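Local structure of pullulanase (2YOC) at residues His168-Lys172 with Gly270-Ala275. The protein hydrolyses alpha-1,6-glucosidic linkages in pullulan and branched alpha-glucans, and is a calcium-containing enzyme associated with type 2 secretion. Residues are numbered along the deposited sequence; the frame is centred on the assembly and turned at random.
Sequences HWVDK and GVLDDA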
loop_
_atom_site.group_PDB
_atom_site.type_symbol
_atom_site.label_atom_id
_atom_site.label_comp_id
_atom_site.label_asym_id
_atom_site.label_seq_id
_atom_site.Cartn_x
_atom_site.Cartn_y
_atom_site.Cartn_z
ATOM N N HIS B 168 -28.710 31.345 -19.612
ATOM C CA HIS B 168 -29.368 30.049 -19.629
ATOM C C HIS B 168 -30.789 30.110 -19.103
ATOM O O HIS B 168 -31.000 30.232 -17.891
ATOM C CB HIS B 168 -28.548 29.047 -18.759
ATOM C CG HIS B 168 -27.211 28.685 -19.327
ATOM N ND1 HIS B 168 -26.912 27.396 -19.675
ATOM C CD2 HIS B 168 -26.130 29.467 -19.586
ATOM C CE1 HIS B 168 -25.673 27.427 -20.145
ATOM N NE2 HIS B 168 -25.172 28.658 -20.125
ATOM N N TRP B 169 -31.778 29.984 -19.997
ATOM C CA TRP B 169 -33.171 29.929 -19.555
ATOM C C TRP B 169 -33.423 28.434 -19.197
ATOM O O TRP B 169 -33.619 27.579 -20.063
ATOM C CB TRP B 169 -34.079 30.457 -20.661
ATOM C CG TRP B 169 -35.476 30.818 -20.237
ATOM C CD1 TRP B 169 -36.063 30.612 -19.020
ATOM C CD2 TRP B 169 -36.476 31.432 -21.069
ATOM N NE1 TRP B 169 -37.372 31.059 -19.042
ATOM C CE2 TRP B 169 -37.642 31.583 -20.283
ATOM C CE3 TRP B 169 -36.486 31.896 -22.393
ATOM C CZ2 TRP B 169 -38.808 32.153 -20.789
ATOM C CZ3 TRP B 169 -37.637 32.482 -22.880
ATOM C CH2 TRP B 169 -38.788 32.577 -22.094
ATOM N N VAL B 170 -33.284 28.127 -17.924
ATOM C CA VAL B 170 -33.346 26.784 -17.363
ATOM C C VAL B 170 -34.727 26.268 -16.940
ATOM O O VAL B 170 -34.919 25.061 -16.799
ATOM C CB VAL B 170 -32.284 26.622 -16.275
ATOM C CG1 VAL B 170 -30.902 26.759 -16.894
ATOM C CG2 VAL B 170 -32.490 27.641 -15.152
ATOM N N ASP B 171 -35.667 27.174 -16.701
ATOM C CA ASP B 171 -37.047 26.861 -16.360
ATOM C C ASP B 171 -37.910 28.076 -16.707
ATOM O O ASP B 171 -37.349 29.147 -16.937
ATOM C CB ASP B 171 -37.214 26.390 -14.897
ATOM C CG ASP B 171 -37.100 27.447 -13.809
ATOM O OD1 ASP B 171 -37.757 28.497 -13.927
ATOM O OD2 ASP B 171 -36.486 27.160 -12.771
ATOM N N LYS B 172 -39.261 27.910 -16.736
ATOM C CA LYS B 172 -40.238 28.951 -17.053
ATOM C C LYS B 172 -39.893 30.313 -16.408
ATOM O O LYS B 172 -39.863 31.328 -17.101
ATOM C CB LYS B 172 -41.648 28.504 -16.634
ATOM C CG LYS B 172 -42.296 27.414 -17.505
ATOM C CD LYS B 172 -43.189 26.453 -16.653
ATOM C CE LYS B 172 -44.327 25.806 -17.418
ATOM N NZ LYS B 172 -44.870 24.609 -16.714
ATOM N N GLY B 270 -33.249 24.177 -21.252
ATOM C CA GLY B 270 -33.764 23.955 -19.905
ATOM C C GLY B 270 -35.221 24.308 -19.806
ATOM O O GLY B 270 -36.023 23.515 -19.316
ATOM N N VAL B 271 -35.568 25.510 -20.286
ATOM C CA VAL B 271 -36.955 25.949 -20.271
ATOM C C VAL B 271 -37.821 25.060 -21.216
ATOM O O VAL B 271 -38.915 24.651 -20.811
ATOM C CB VAL B 271 -37.115 27.468 -20.450
ATOM C CG1 VAL B 271 -36.507 27.944 -21.761
ATOM C CG2 VAL B 271 -38.571 27.883 -20.314
ATOM N N LEU B 272 -37.284 24.680 -22.412
ATOM C CA LEU B 272 -37.996 23.785 -23.342
ATOM C C LEU B 272 -38.368 22.488 -22.656
ATOM O O LEU B 272 -39.503 22.048 -22.823
ATOM C CB LEU B 272 -37.216 23.498 -24.631
ATOM C CG LEU B 272 -37.001 24.689 -25.531
ATOM C CD1 LEU B 272 -36.068 24.336 -26.640
ATOM C CD2 LEU B 272 -38.300 25.192 -26.084
ATOM N N ASP B 273 -37.457 21.912 -21.821
ATOM C CA ASP B 273 -37.792 20.696 -21.089
ATOM C C ASP B 273 -38.846 20.994 -20.024
ATOM O O ASP B 273 -39.831 20.272 -19.921
ATOM C CB ASP B 273 -36.550 19.955 -20.525
ATOM C CG ASP B 273 -35.998 18.820 -21.404
ATOM O OD1 ASP B 273 -36.559 18.586 -22.500
ATOM O OD2 ASP B 273 -35.019 18.144 -20.976
ATOM N N ASP B 274 -38.695 22.102 -19.307
ATOM C CA ASP B 274 -39.608 22.499 -18.227
ATOM C C ASP B 274 -41.010 22.863 -18.698
ATOM O O ASP B 274 -41.965 22.630 -17.959
ATOM C CB ASP B 274 -38.980 23.661 -17.435
ATOM C CG ASP B 274 -39.768 24.165 -16.243
ATOM O OD1 ASP B 274 -40.002 23.369 -15.304
ATOM O OD2 ASP B 274 -40.063 25.372 -16.202
ATOM N N ALA B 275 -41.137 23.449 -19.906
ATOM C CA ALA B 275 -42.415 23.931 -20.413
ATOM C C ALA B 275 -43.188 22.925 -21.233
ATOM O O ALA B 275 -44.428 22.926 -21.177
ATOM C CB ALA B 275 -42.211 25.216 -21.208
HETATM O O HOH W 1 -31.257 26.243 -20.369
#
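Val271 lays its CG1 methyl over one face of the Trp169 indole, 3.6 Å from the centroid of the five-membered ring and 23° off its normal, a CH-pi contact. Its other methyl, CG2, packs by Trp169 NE1 and Lys172 N. Beside this packing, Val271 N donates to Trp169 O at 2.9 Å, tilted from the carbonyl plane. The same oxygen takes a hydrogen from a water, which in turn accepts from Gly270 N, so two amides of the first turn of helix 269-280 are tied to one carbonyl, one directly and one through solvent.

One helical turn further on, Asp274 points at the chain at Asp171-Lys172. Its CG stands anti to the backbone N (chi1 -178°), which brings OD2 to Lys172 N at 2.7 Å in a nearly straight bond of 174°, met on the anti side of the carboxylate. The Lys172 side chain crosses this carboxylate at about a right angle, its methylenes lying against OD2.

Further out, Trp169 NE1 donates to Lys172 O at 3.2 Å; the acceptor lies in the ring plane and the donor above the carbonyl plane, and the bond helps hold the indole's orientation. Val241 and Leu244 of helix 241-244 also pack on the indole. Asp171 turns its OD1 to Thr174 N, and Arg223 binds Gly270 O. Inside the pullulanase N2 region, residues 168-172 and the helix start are thus joined first by Val271 packing on the indole, then by amide and carboxylate bonds; Lys172 NZ lies 4.9 Å from Asp274 OD2, so any charge attraction there is probably only supplementary.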